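Local coordinates for protein alpha-1,3-glucanase (Streptomyces thermodiastaticus, PDB 7C7D) that hydrolyses internal alpha-1,3-glucosidic linkages of alpha-1,3-glucan as a thermostable, calcium-bearing glycoside hydrolase of family GH87, at residues F103-A108 / R171-G176; D56-S61 / N344-D349; R137-T142 / T165-G170; D194-S199 / G265-V270. All coordinates share one frame; numbering follows the deposited sequence. Where two conformers were deposited one is given.

Interactions 1 and 3 lie within the amino-terminal beta-sandwich domain, whereas interactions 2 and 4 join it to the beta-helix. Interactions 2 and 4 have centres about 10 Å apart and share a charge pair: Arg346 NH2 lies 2.8 Å from Glu196 OE2, a salt bridge. Interaction 1 reaches interaction 2 through a probable hydrogen bond, Arg107 NH2 to Thr60 OG1 at 2.9 Å. Interaction 3 reaches interaction 4, about 12 Å away between centres, through another, Arg166 NH2 to Ser266 O at 2.9 Å. The side chain of Phe59, in interaction 2, is about 13 Å from the bound calcium ion.

Interaction 1: residues F103-A108 / R171-G176; sequences FTVPRA and RDVQAG
The flat carboxamide of Gln174 is met on its nitrogen side by the methyl of Ala108, with CB only 3.2 Å from NE2, a tight approach. Its oxygen has two donors. The backbone N of Ala175 binds OE1 at 2.7 Å, tilted 32° from the carbonyl plane, and a water spans from OE1 to Ala108 N, accepting from that N at 2.9 Å. Gln174 reaches Ala108 although its CB starts off in the other direction, because the chain folds back at chi2 (-75°). The second flat group is the Val105 carbonyl. Gly176 N donates to Val105 O at 3.1 Å, 16° from the carbonyl plane, and Ala175 CA adds a CH...O contact at 3.2 Å. Both segments carry the chain across the sandwich of this galactose-binding-like domain: 105-108 leads from strand 100-104 to strand 109-117 of the other sheet, and 171-176 crosses back toward strand 178-183. Between these crossings Val105 and Val173 lie askew, Val105 CG1 to Val173 CG2 at 3.8 Å, while Val105 CB presses on Gln174 O at 3.3 Å. Arg107 turns away to Thr60, and its backbone N is buried here without a partner in the model.

Interaction 2: residues D56-S61 / N344-D349; sequences DLPFTS and NNRILD
Two torsions bring Phe59 and Arg346 together: Phe59 CG sits between its own backbone N and carbonyl carbon (chi1 70°), placing the ring beside Arg346, and the arginine chain bends at chi2 (-69°), bringing its guanidinium alongside the CD2/CE2 side of that ring. The two side chains run antiparallel alongside each other. Phe59 CE2 lies 3.5 Å above one face of the guanidinium, displaced toward its rim, and CD2 is 3.5 Å from Arg346 NH1. The planes are 57° apart, so the CD2/CE2 side of the ring rests on the guanidinium face, with Arg346 NH2 at the ring's edge, and a parallel stack is excluded. Pro58 arrives at the edge of the guanidinium, near its plane, with CG 3.3 Å from Arg346 NH2. Leu57 adds a looser touch, its CD2 4.2 Å from Arg346 NE. The charge itself is answered by a salt bridge to Glu196, and Phe370 meets the Phe59 ring edge-to-face. Replacing Arg346 by a methionine would probably leave Glu196 without its positive mate and strip Pro58 and the Phe59 ring of the flat group they pack on. Farther out a water joins the segments, donating to Asp56 O at 2.8 Å and accepting from Asn344 ND2 at 3.1 Å. With no direct hydrogen bond between the segments, side-chain packing and one water make the interface between a galactose-binding-like sandwich (strand 59-63) and a parallel beta-helix of the pectate lyase type (strand 341-348).

Interaction 3: residues R137-T142 / T165-G170; sequences RSLTVT and TRLLLG
From CB to tip, Arg137 crosses Leu167 at a slant, on toward the backbone of Leu168 and Leu169. Its CB is 4.1 Å from Leu167 CD2, which also meets the guanidinium edge in its plane; CD passes Leu167 CD1, and Arg137 NH1 reaches Leu167 CG at 3.6 Å. A chi3 bend (-71°) turns the guanidinium to two carbonyls. Leu168 O lies over one face, 3.2 Å from Arg137 NH1, at a poor hydrogen-bonding angle. Leu169 O, near the plane, takes a weak bond from Arg137 NH2 at 3.3 Å. Leu139 CD2 packs on Leu167 CB at 3.6 Å. Thr165 supplies the strong polar link: its OG1 donates to Thr140 O at 2.7 Å and accepts from a water at 2.8 Å that also binds Thr140 N and Arg166 O. A valine in place of Thr165 would probably leave Thr140 O without this donor and the water one partner short. The strand axes are nearly antiparallel (168°), yet each strand takes its backbone bonds within its own sheet, and side chains and a water link the two. Strand 133-142 is outermost in one sheet and strand 163-169 belongs to the other, characteristic of the margin of a beta-sandwich.

Interaction 4: residues D194-S199 / G265-V270; sequences DFEQVS and GSWYSV
Val198 and Trp267 meet methyl to ring face, with Val198 CG2 3.7 Å from the centroid of the Trp267 five-membered ring and only 11° off its normal, a CH-pi contact. The other methyl, Val198 CG1, lies 4.1 Å from Tyr268 CE2 and also borders the indole. Of direct hydrogen bonds there is one, Tyr268 OH donating to Ser199 O at 2.8 Å. This oxygen lies at the edge of the tyrosine ring, in its plane, while the hydroxyl is tilted 28° from the carbonyl plane of Ser199. The chain here leaves the last strand of the sandwich domain, 188-196, and meets the turn between strands 259-263 and 269-272 of the parallel beta-helix. In that turn Gly265 O accepts from Tyr268 N and Ser269 N, which closes the turn that carries both aromatic residues. Water-mediated contact is made by Glu196: a water donates to its OE2 at 2.8 Å and accepts from Trp267 NE1 at 2.9 Å, in the indole plane. The carboxylate stands 86° to the indole, and its OE2 is also paired with Arg346. Arg166 makes a cation-pi contact with Trp267, and Trp323 meets the indole edge-to-face.

Interaction 1: residues F103-A108 / R171-G176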
loop_
_atom_site.group_PDB
_atom_site.type_symbol
_atom_site.label_atom_id
_atom_site.label_comp_id
_atom_site.label_asym_id
_atom_site.label_seq_id
_atom_site.Cartn_x
_atom_site.Cartn_y
_atom_site.Cartn_z
ATOM N N PHE A 103 -24.251 -1.703 -8.517
ATOM C CA PHE A 103 -23.145 -2.490 -9.029
ATOM C C PHE A 103 -23.661 -3.799 -9.600
ATOM O O PHE A 103 -24.544 -4.439 -9.023
ATOM C CB PHE A 103 -22.176 -2.830 -7.897
ATOM C CG PHE A 103 -21.417 -1.654 -7.361
ATOM C CD1 PHE A 103 -20.196 -1.297 -7.903
ATOM C CD2 PHE A 103 -21.912 -0.921 -6.299
ATOM C CE1 PHE A 103 -19.492 -0.217 -7.405
ATOM C CE2 PHE A 103 -21.212 0.156 -5.797
ATOM C CZ PHE A 103 -20.000 0.508 -6.348
ATOM N N THR A 104 -23.086 -4.210 -10.721
ATOM C CA THR A 104 -23.262 -5.570 -11.200
ATOM C C THR A 104 -22.191 -6.433 -10.545
ATOM O O THR A 104 -20.993 -6.155 -10.673
ATOM C CB THR A 104 -23.180 -5.635 -12.722
ATOM O OG1 THR A 104 -24.284 -4.910 -13.278
ATOM C CG2 THR A 104 -23.252 -7.083 -13.192
ATOM N N VAL A 105 -22.628 -7.454 -9.818
ATOM C CA VAL A 105 -21.708 -8.305 -9.060
ATOM C C VAL A 105 -20.768 -9.018 -10.026
ATOM O O VAL A 105 -21.234 -9.634 -11.005
ATOM C CB VAL A 105 -22.514 -9.306 -8.216
ATOM C CG1 VAL A 105 -21.612 -10.312 -7.568
ATOM C CG2 VAL A 105 -23.325 -8.562 -7.166
ATOM N N PRO A 106 -19.447 -8.952 -9.825
ATOM C CA PRO A 106 -18.508 -9.539 -10.788
ATOM C C PRO A 106 -18.195 -11.012 -10.573
ATOM O O PRO A 106 -17.621 -11.638 -11.476
ATOM C CB PRO A 106 -17.245 -8.695 -10.557
ATOM C CG PRO A 106 -17.291 -8.403 -9.088
ATOM C CD PRO A 106 -18.755 -8.172 -8.782
ATOM N N ARG A 107 -18.558 -11.579 -9.426
ATOM C CA ARG A 107 -18.179 -12.938 -9.059
ATOM C C ARG A 107 -18.998 -13.327 -7.837
ATOM O O ARG A 107 -19.605 -12.479 -7.182
ATOM C CB ARG A 107 -16.697 -13.003 -8.696
ATOM C CG ARG A 107 -16.400 -12.288 -7.379
ATOM C CD ARG A 107 -14.922 -12.144 -7.133
ATOM N NE ARG A 107 -14.311 -13.394 -6.697
ATOM C CZ ARG A 107 -13.011 -13.649 -6.783
ATOM N NH1 ARG A 107 -12.531 -14.809 -6.362
ATOM N NH2 ARG A 107 -12.191 -12.737 -7.292
ATOM N N ALA A 108 -18.991 -14.623 -7.527
ATOM C CA ALA A 108 -19.639 -15.102 -6.313
ATOM C C ALA A 108 -19.073 -14.372 -5.107
ATOM O O ALA A 108 -17.855 -14.270 -4.944
ATOM C CB ALA A 108 -19.397 -16.600 -6.150
ATOM N N ARG A 171 -25.944 -13.060 2.691
ATOM C CA ARG A 171 -26.447 -13.659 1.470
ATOM C C ARG A 171 -25.212 -13.965 0.641
ATOM O O ARG A 171 -24.152 -13.373 0.851
ATOM C CB ARG A 171 -27.317 -12.634 0.726
ATOM C CG ARG A 171 -28.338 -13.183 -0.247
ATOM C CD ARG A 171 -28.727 -12.096 -1.245
ATOM N NE ARG A 171 -29.888 -12.465 -2.050
ATOM C CZ ARG A 171 -31.083 -11.886 -1.965
ATOM N NH1 ARG A 171 -31.293 -10.889 -1.115
ATOM N NH2 ARG A 171 -32.073 -12.306 -2.742
ATOM N N ASP A 172 -25.335 -14.892 -0.296
ATOM C CA ASP A 172 -24.276 -15.113 -1.281
ATOM C C ASP A 172 -24.784 -14.749 -2.673
ATOM O O ASP A 172 -25.405 -15.568 -3.355
ATOM C CB ASP A 172 -23.666 -16.511 -1.210
ATOM C CG ASP A 172 -23.037 -16.809 0.139
ATOM O OD1 ASP A 172 -21.870 -17.254 0.154
ATOM O OD2 ASP A 172 -23.699 -16.614 1.182
ATOM N N VAL A 173 -24.506 -13.514 -3.086
ATOM C CA VAL A 173 -24.863 -13.027 -4.413
ATOM C C VAL A 173 -23.953 -13.683 -5.442
ATOM O O VAL A 173 -22.942 -14.300 -5.090
ATOM C CB VAL A 173 -24.784 -11.492 -4.481
ATOM C CG1 VAL A 173 -25.704 -10.879 -3.443
ATOM C CG2 VAL A 173 -23.350 -11.026 -4.262
ATOM N N GLN A 174 -24.306 -13.560 -6.720
ATOM C CA GLN A 174 -23.545 -14.183 -7.791
ATOM C C GLN A 174 -23.363 -13.198 -8.938
ATOM O O GLN A 174 -24.023 -12.159 -9.006
ATOM C CB GLN A 174 -24.195 -15.485 -8.275
ATOM C CG GLN A 174 -23.428 -16.724 -7.859
ATOM C CD GLN A 174 -22.170 -16.907 -8.683
ATOM O OE1 GLN A 174 -21.954 -16.202 -9.671
ATOM N NE2 GLN A 174 -21.337 -17.860 -8.289
ATOM N N ALA A 175 -22.445 -13.540 -9.843
ATOM C CA ALA A 175 -22.151 -12.679 -10.980
ATOM C C ALA A 175 -23.416 -12.417 -11.787
ATOM O O ALA A 175 -24.145 -13.346 -12.146
ATOM C CB ALA A 175 -21.086 -13.324 -11.865
ATOM N N GLY A 176 -23.671 -11.144 -12.070
ATOM C CA GLY A 176 -24.893 -10.719 -12.706
ATOM C C GLY A 176 -25.939 -10.185 -11.749
ATOM O O GLY A 176 -26.842 -9.459 -12.182
HETATM O O HOH W 1 -18.697 -16.218 -9.941
#

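Interaction 2: residues D56-S61 / N344-D349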
loop_
_atom_site.group_PDB
_atom_site.type_symbol
_atom_site.label_atom_id
_atom_site.label_comp_id
_atom_site.label_asym_id
_atom_site.label_seq_id
_atom_site.Cartn_x
_atom_site.Cartn_y
_atom_site.Cartn_z
ATOM N N ASP A 56 -2.893 -12.512 -5.508
ATOM C CA ASP A 56 -3.970 -13.459 -5.773
ATOM C C ASP A 56 -4.994 -13.255 -4.666
ATOM O O ASP A 56 -4.774 -13.654 -3.521
ATOM C CB ASP A 56 -3.413 -14.879 -5.769
ATOM C CG ASP A 56 -4.453 -15.919 -6.114
ATOM O OD1 ASP A 56 -5.525 -15.544 -6.633
ATOM O OD2 ASP A 56 -4.184 -17.122 -5.895
ATOM N N LEU A 57 -6.108 -12.606 -5.001
ATOM C CA LEU A 57 -7.057 -12.154 -4.005
ATOM C C LEU A 57 -8.423 -12.782 -4.230
ATOM O O LEU A 57 -8.865 -12.911 -5.375
ATOM C CB LEU A 57 -7.215 -10.631 -4.069
ATOM C CG LEU A 57 -5.952 -9.827 -3.769
ATOM C CD1 LEU A 57 -6.055 -8.411 -4.322
ATOM C CD2 LEU A 57 -5.677 -9.796 -2.268
ATOM N N PRO A 58 -9.122 -13.148 -3.157
ATOM C CA PRO A 58 -10.455 -13.749 -3.291
ATOM C C PRO A 58 -11.553 -12.707 -3.433
ATOM O O PRO A 58 -12.695 -12.956 -3.037
ATOM C CB PRO A 58 -10.606 -14.507 -1.967
ATOM C CG PRO A 58 -9.876 -13.614 -0.989
ATOM C CD PRO A 58 -8.683 -13.082 -1.751
ATOM N N PHE A 59 -11.223 -11.530 -3.965
ATOM C CA PHE A 59 -12.219 -10.497 -4.218
ATOM C C PHE A 59 -11.943 -9.830 -5.558
ATOM O O PHE A 59 -10.827 -9.876 -6.083
ATOM C CB PHE A 59 -12.330 -9.454 -3.081
ATOM C CG PHE A 59 -11.147 -8.522 -2.954
ATOM C CD1 PHE A 59 -11.050 -7.370 -3.729
ATOM C CD2 PHE A 59 -10.164 -8.767 -2.009
ATOM C CE1 PHE A 59 -9.977 -6.499 -3.586
ATOM C CE2 PHE A 59 -9.086 -7.899 -1.858
ATOM C CZ PHE A 59 -8.991 -6.766 -2.650
ATOM N N THR A 60 -12.980 -9.194 -6.097
ATOM C CA THR A 60 -12.872 -8.398 -7.311
ATOM C C THR A 60 -13.442 -7.016 -7.041
ATOM O O THR A 60 -14.524 -6.889 -6.458
ATOM C CB THR A 60 -13.617 -9.067 -8.465
ATOM O OG1 THR A 60 -12.978 -10.310 -8.759
ATOM C CG2 THR A 60 -13.588 -8.195 -9.706
ATOM N N SER A 61 -12.710 -5.989 -7.458
ATOM C CA SER A 61 -13.131 -4.611 -7.265
ATOM C C SER A 61 -13.912 -4.122 -8.474
ATOM O O SER A 61 -13.607 -4.481 -9.614
ATOM C CB SER A 61 -11.917 -3.712 -7.044
ATOM O OG SER A 61 -11.187 -4.124 -5.905
ATOM N N ASN A 344 -1.034 -12.728 2.345
ATOM C CA ASN A 344 -2.490 -12.874 2.293
ATOM C C ASN A 344 -3.186 -12.031 3.356
ATOM O O ASN A 344 -4.117 -12.486 4.022
ATOM C CB ASN A 344 -2.926 -14.338 2.373
ATOM C CG ASN A 344 -2.314 -15.176 1.281
ATOM O OD1 ASN A 344 -1.543 -16.094 1.550
ATOM N ND2 ASN A 344 -2.644 -14.857 0.037
ATOM N N ASN A 345 -2.733 -10.789 3.510
ATOM C CA ASN A 345 -3.337 -9.849 4.443
ATOM C C ASN A 345 -3.926 -8.674 3.679
ATOM O O ASN A 345 -3.595 -8.429 2.517
ATOM C CB ASN A 345 -2.310 -9.311 5.438
ATOM C CG ASN A 345 -1.573 -10.412 6.160
ATOM O OD1 ASN A 345 -2.157 -11.134 6.959
ATOM N ND2 ASN A 345 -0.283 -10.551 5.879
ATOM N N ARG A 346 -4.800 -7.945 4.365
ATOM C CA ARG A 346 -5.311 -6.663 3.910
ATOM C C ARG A 346 -4.832 -5.605 4.886
ATOM O O ARG A 346 -4.965 -5.778 6.104
ATOM C CB ARG A 346 -6.840 -6.645 3.879
ATOM C CG ARG A 346 -7.460 -7.906 3.351
ATOM C CD ARG A 346 -7.189 -8.083 1.867
ATOM N NE ARG A 346 -7.597 -9.422 1.453
ATOM C CZ ARG A 346 -8.865 -9.797 1.305
ATOM N NH1 ARG A 346 -9.846 -8.923 1.499
ATOM N NH2 ARG A 346 -9.153 -11.043 0.963
ATOM N N ILE A 347 -4.261 -4.527 4.359
ATOM C CA ILE A 347 -3.827 -3.398 5.169
ATOM C C ILE A 347 -4.490 -2.165 4.569
ATOM O O ILE A 347 -4.158 -1.757 3.448
ATOM C CB ILE A 347 -2.296 -3.261 5.214
ATOM C CG1 ILE A 347 -1.670 -4.556 5.742
ATOM C CG2 ILE A 347 -1.890 -2.086 6.101
ATOM C CD1 ILE A 347 -0.150 -4.623 5.622
ATOM N N LEU A 348 -5.443 -1.585 5.300
ATOM C CA LEU A 348 -6.307 -0.540 4.774
ATOM C C LEU A 348 -6.322 0.632 5.733
ATOM O O LEU A 348 -6.366 0.446 6.953
ATOM C CB LEU A 348 -7.749 -1.022 4.650
ATOM C CG LEU A 348 -7.917 -2.365 3.959
ATOM C CD1 LEU A 348 -9.342 -2.823 4.081
ATOM C CD2 LEU A 348 -7.528 -2.225 2.513
ATOM N N ASP A 349 -6.344 1.841 5.180
ATOM C CA ASP A 349 -6.628 3.045 5.964
ATOM C C ASP A 349 -5.642 3.194 7.131
ATOM O O ASP A 349 -6.002 3.102 8.309
ATOM C CB ASP A 349 -8.068 3.038 6.504
ATOM C CG ASP A 349 -9.115 2.801 5.437
ATOM O OD1 ASP A 349 -8.993 3.346 4.318
ATOM O OD2 ASP A 349 -10.096 2.088 5.742
HETATM O O HOH W 2 -4.799 -12.754 -0.879
#

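Interaction 3: residues R137-T142 / T165-G170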
loop_
_atom_site.group_PDB
_atom_site.type_symbol
_atom_site.label_atom_id
_atom_site.label_comp_id
_atom_site.label_asym_id
_atom_site.label_seq_id
_atom_site.Cartn_x
_atom_site.Cartn_y
_atom_site.Cartn_z
ATOM N N ARG A 137 -29.096 -4.555 7.248
ATOM C CA ARG A 137 -27.997 -3.848 7.870
ATOM C C ARG A 137 -27.490 -2.848 6.854
ATOM O O ARG A 137 -27.738 -2.970 5.652
ATOM C CB ARG A 137 -26.852 -4.781 8.220
ATOM C CG ARG A 137 -26.959 -5.495 9.524
ATOM C CD ARG A 137 -26.092 -6.752 9.517
ATOM N NE ARG A 137 -26.612 -7.815 8.646
ATOM C CZ ARG A 137 -26.530 -7.877 7.313
ATOM N NH1 ARG A 137 -25.861 -6.981 6.602
ATOM N NH2 ARG A 137 -27.073 -8.903 6.682
ATOM N N SER A 138 -26.774 -1.855 7.350
ATOM C CA SER A 138 -26.224 -0.808 6.511
ATOM C C SER A 138 -24.735 -0.690 6.784
ATOM O O SER A 138 -24.218 -1.221 7.772
ATOM C CB SER A 138 -26.905 0.534 6.795
ATOM O OG SER A 138 -26.728 0.893 8.152
ATOM N N LEU A 139 -24.049 0.007 5.891
ATOM C CA LEU A 139 -22.636 0.282 6.078
ATOM C C LEU A 139 -22.493 1.546 6.913
ATOM O O LEU A 139 -23.178 2.541 6.664
ATOM C CB LEU A 139 -21.956 0.489 4.728
ATOM C CG LEU A 139 -21.840 -0.734 3.823
ATOM C CD1 LEU A 139 -21.739 -0.301 2.372
ATOM C CD2 LEU A 139 -20.647 -1.578 4.223
ATOM N N THR A 140 -21.614 1.504 7.905
ATOM C CA THR A 140 -21.282 2.704 8.659
ATOM C C THR A 140 -20.270 3.521 7.867
ATOM O O THR A 140 -19.250 2.991 7.423
ATOM C CB THR A 140 -20.702 2.322 10.018
ATOM O OG1 THR A 140 -21.673 1.557 10.745
ATOM C CG2 THR A 140 -20.323 3.568 10.818
ATOM N N VAL A 141 -20.557 4.803 7.676
ATOM C CA VAL A 141 -19.660 5.699 6.958
ATOM C C VAL A 141 -19.325 6.879 7.858
ATOM O O VAL A 141 -20.202 7.431 8.534
ATOM C CB VAL A 141 -20.244 6.169 5.608
ATOM C CG1 VAL A 141 -20.253 5.023 4.601
ATOM C CG2 VAL A 141 -21.643 6.723 5.779
ATOM N N THR A 142 -18.049 7.252 7.883
ATOM C CA THR A 142 -17.619 8.310 8.780
ATOM C C THR A 142 -16.406 9.025 8.211
ATOM O O THR A 142 -15.694 8.507 7.346
ATOM C CB THR A 142 -17.305 7.772 10.181
ATOM O OG1 THR A 142 -16.965 8.867 11.041
ATOM C CG2 THR A 142 -16.148 6.777 10.134
ATOM N N THR A 165 -15.252 0.685 4.525
ATOM C CA THR A 165 -16.258 0.123 5.406
ATOM C C THR A 165 -16.708 -1.208 4.821
ATOM O O THR A 165 -16.807 -1.357 3.599
ATOM C CB THR A 165 -17.423 1.111 5.579
ATOM O OG1 THR A 165 -18.363 0.578 6.512
ATOM C CG2 THR A 165 -18.117 1.408 4.249
ATOM N N ARG A 166 -16.945 -2.189 5.690
ATOM C CA ARG A 166 -17.216 -3.545 5.237
ATOM C C ARG A 166 -18.459 -4.112 5.903
ATOM O O ARG A 166 -18.881 -3.672 6.975
ATOM C CB ARG A 166 -16.020 -4.479 5.474
ATOM C CG ARG A 166 -15.779 -4.836 6.933
ATOM C CD ARG A 166 -14.624 -5.822 7.088
ATOM N NE ARG A 166 -14.404 -6.178 8.487
ATOM C CZ ARG A 166 -13.575 -7.129 8.905
ATOM N NH1 ARG A 166 -12.880 -7.847 8.032
ATOM N NH2 ARG A 166 -13.455 -7.375 10.203
ATOM N N LEU A 167 -19.022 -5.133 5.261
ATOM C CA LEU A 167 -20.230 -5.772 5.757
ATOM C C LEU A 167 -20.326 -7.163 5.154
ATOM O O LEU A 167 -20.155 -7.325 3.940
ATOM C CB LEU A 167 -21.449 -4.948 5.331
ATOM C CG LEU A 167 -22.821 -5.219 5.940
ATOM C CD1 LEU A 167 -22.718 -5.399 7.443
ATOM C CD2 LEU A 167 -23.763 -4.079 5.593
ATOM N N LEU A 168 -20.584 -8.160 5.995
ATOM C CA LEU A 168 -21.041 -9.444 5.486
ATOM C C LEU A 168 -22.466 -9.270 4.977
ATOM O O LEU A 168 -23.302 -8.657 5.648
ATOM C CB LEU A 168 -21.015 -10.495 6.598
ATOM C CG LEU A 168 -19.639 -10.943 7.100
ATOM C CD1 LEU A 168 -19.762 -11.743 8.390
ATOM C CD2 LEU A 168 -18.904 -11.749 6.041
ATOM N N LEU A 169 -22.745 -9.791 3.782
ATOM C CA LEU A 169 -24.057 -9.555 3.186
ATOM C C LEU A 169 -25.162 -10.387 3.826
ATOM O O LEU A 169 -26.340 -10.056 3.654
ATOM C CB LEU A 169 -24.018 -9.799 1.677
ATOM C CG LEU A 169 -23.156 -8.831 0.862
ATOM C CD1 LEU A 169 -23.056 -9.297 -0.583
ATOM C CD2 LEU A 169 -23.693 -7.410 0.938
ATOM N N GLY A 170 -24.822 -11.445 4.562
ATOM C CA GLY A 170 -25.825 -12.390 5.018
ATOM C C GLY A 170 -26.457 -13.198 3.909
ATOM O O GLY A 170 -27.401 -13.956 4.166
HETATM O O HOH W 3 -19.987 -1.023 8.177
#

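Interaction 4: residues D194-S199 / G265-V270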
loop_
_atom_site.group_PDB
_atom_site.type_symbol
_atom_site.label_atom_id
_atom_site.label_comp_id
_atom_site.label_asym_id
_atom_site.label_seq_id
_atom_site.Cartn_x
_atom_site.Cartn_y
_atom_site.Cartn_z
ATOM N N ASP A 194 -15.458 -3.703 -3.313
ATOM C CA ASP A 194 -14.815 -5.007 -3.431
ATOM C C ASP A 194 -15.825 -6.086 -3.062
ATOM O O ASP A 194 -16.482 -5.999 -2.018
ATOM C CB ASP A 194 -13.610 -5.131 -2.490
ATOM C CG ASP A 194 -12.622 -3.982 -2.611
ATOM O OD1 ASP A 194 -12.486 -3.385 -3.696
ATOM O OD2 ASP A 194 -11.964 -3.686 -1.591
ATOM N N PHE A 195 -15.938 -7.109 -3.909
ATOM C CA PHE A 195 -16.882 -8.201 -3.714
ATOM C C PHE A 195 -16.087 -9.464 -3.416
ATOM O O PHE A 195 -15.320 -9.926 -4.265
ATOM C CB PHE A 195 -17.742 -8.360 -4.967
ATOM C CG PHE A 195 -18.629 -7.179 -5.222
ATOM C CD1 PHE A 195 -18.161 -6.070 -5.915
ATOM C CD2 PHE A 195 -19.919 -7.155 -4.723
ATOM C CE1 PHE A 195 -18.977 -4.974 -6.135
ATOM C CE2 PHE A 195 -20.738 -6.058 -4.932
ATOM C CZ PHE A 195 -20.267 -4.967 -5.638
ATOM N N GLU A 196 -16.246 -9.994 -2.202
ATOM C CA GLU A 196 -15.390 -11.054 -1.683
ATOM C C GLU A 196 -16.218 -12.255 -1.250
ATOM O O GLU A 196 -17.323 -12.105 -0.715
ATOM C CB GLU A 196 -14.568 -10.567 -0.475
ATOM C CG GLU A 196 -13.538 -11.584 0.015
ATOM C CD GLU A 196 -12.544 -11.011 1.008
ATOM O OE1 GLU A 196 -12.516 -9.775 1.199
ATOM O OE2 GLU A 196 -11.781 -11.809 1.597
ATOM N N GLN A 197 -15.670 -13.448 -1.474
ATOM C CA GLN A 197 -16.208 -14.681 -0.915
ATOM C C GLN A 197 -15.439 -14.987 0.362
ATOM O O GLN A 197 -14.268 -15.381 0.310
ATOM C CB GLN A 197 -16.063 -15.829 -1.909
ATOM C CG GLN A 197 -16.718 -17.109 -1.433
ATOM C CD GLN A 197 -18.218 -16.958 -1.266
ATOM O OE1 GLN A 197 -18.815 -17.548 -0.365
ATOM N NE2 GLN A 197 -18.837 -16.178 -2.144
ATOM N N VAL A 198 -16.093 -14.799 1.504
ATOM C CA VAL A 198 -15.497 -15.054 2.808
ATOM C C VAL A 198 -16.006 -16.395 3.311
ATOM O O VAL A 198 -17.217 -16.649 3.309
ATOM C CB VAL A 198 -15.833 -13.928 3.800
ATOM C CG1 VAL A 198 -15.365 -14.293 5.206
ATOM C CG2 VAL A 198 -15.198 -12.625 3.342
ATOM N N SER A 199 -15.084 -17.251 3.734
ATOM C CA SER A 199 -15.446 -18.549 4.274
ATOM C C SER A 199 -16.236 -18.387 5.568
ATOM O O SER A 199 -16.147 -17.368 6.260
ATOM C CB SER A 199 -14.181 -19.350 4.572
ATOM O OG SER A 199 -13.660 -19.923 3.391
ATOM N N GLY A 265 -11.172 -16.243 11.401
ATOM C CA GLY A 265 -11.307 -15.488 10.173
ATOM C C GLY A 265 -11.370 -14.010 10.486
ATOM O O GLY A 265 -11.978 -13.609 11.481
ATOM N N SER A 266 -10.745 -13.187 9.642
ATOM C CA SER A 266 -10.640 -11.762 9.922
ATOM C C SER A 266 -11.970 -11.022 9.842
ATOM O O SER A 266 -12.018 -9.844 10.212
ATOM C CB SER A 266 -9.626 -11.126 8.977
ATOM O OG SER A 266 -10.109 -11.183 7.650
ATOM N N TRP A 267 -13.036 -11.656 9.360
ATOM C CA TRP A 267 -14.361 -11.057 9.404
ATOM C C TRP A 267 -15.143 -11.463 10.644
ATOM O O TRP A 267 -16.257 -10.970 10.842
ATOM C CB TRP A 267 -15.158 -11.402 8.138
ATOM C CG TRP A 267 -14.587 -10.761 6.901
ATOM C CD1 TRP A 267 -13.367 -11.014 6.331
ATOM C CD2 TRP A 267 -15.206 -9.756 6.088
ATOM N NE1 TRP A 267 -13.196 -10.232 5.214
ATOM C CE2 TRP A 267 -14.309 -9.454 5.041
ATOM C CE3 TRP A 267 -16.434 -9.084 6.138
ATOM C CZ2 TRP A 267 -14.602 -8.516 4.051
ATOM C CZ3 TRP A 267 -16.722 -8.145 5.151
ATOM C CH2 TRP A 267 -15.808 -7.872 4.123
ATOM N N TYR A 268 -14.583 -12.325 11.488
ATOM C CA TYR A 268 -15.282 -12.857 12.655
ATOM C C TYR A 268 -14.580 -12.573 13.971
ATOM O O TYR A 268 -15.244 -12.227 14.953
ATOM C CB TYR A 268 -15.467 -14.373 12.511
ATOM C CG TYR A 268 -16.161 -14.766 11.237
ATOM C CD1 TYR A 268 -17.522 -14.551 11.065
ATOM C CD2 TYR A 268 -15.451 -15.339 10.192
ATOM C CE1 TYR A 268 -18.159 -14.909 9.891
ATOM C CE2 TYR A 268 -16.077 -15.696 9.018
ATOM C CZ TYR A 268 -17.429 -15.480 8.872
ATOM O OH TYR A 268 -18.049 -15.837 7.695
ATOM N N SER A 269 -13.261 -12.743 14.030
ATOM C CA SER A 269 -12.485 -12.502 15.241
ATOM C C SER A 269 -11.808 -11.148 15.096
ATOM O O SER A 269 -10.847 -11.010 14.337
ATOM C CB SER A 269 -11.454 -13.609 15.439
ATOM O OG SER A 269 -12.073 -14.887 15.461
ATOM N N VAL A 270 -12.293 -10.155 15.837
ATOM C CA VAL A 270 -11.918 -8.763 15.607
ATOM C C VAL A 270 -11.330 -8.185 16.889
ATOM O O VAL A 270 -12.029 -8.076 17.904
ATOM C CB VAL A 270 -13.109 -7.927 15.113
ATOM C CG1 VAL A 270 -12.670 -6.492 14.867
ATOM C CG2 VAL A 270 -13.686 -8.534 13.838
HETATM O O HOH W 4 -10.783 -11.379 4.132
#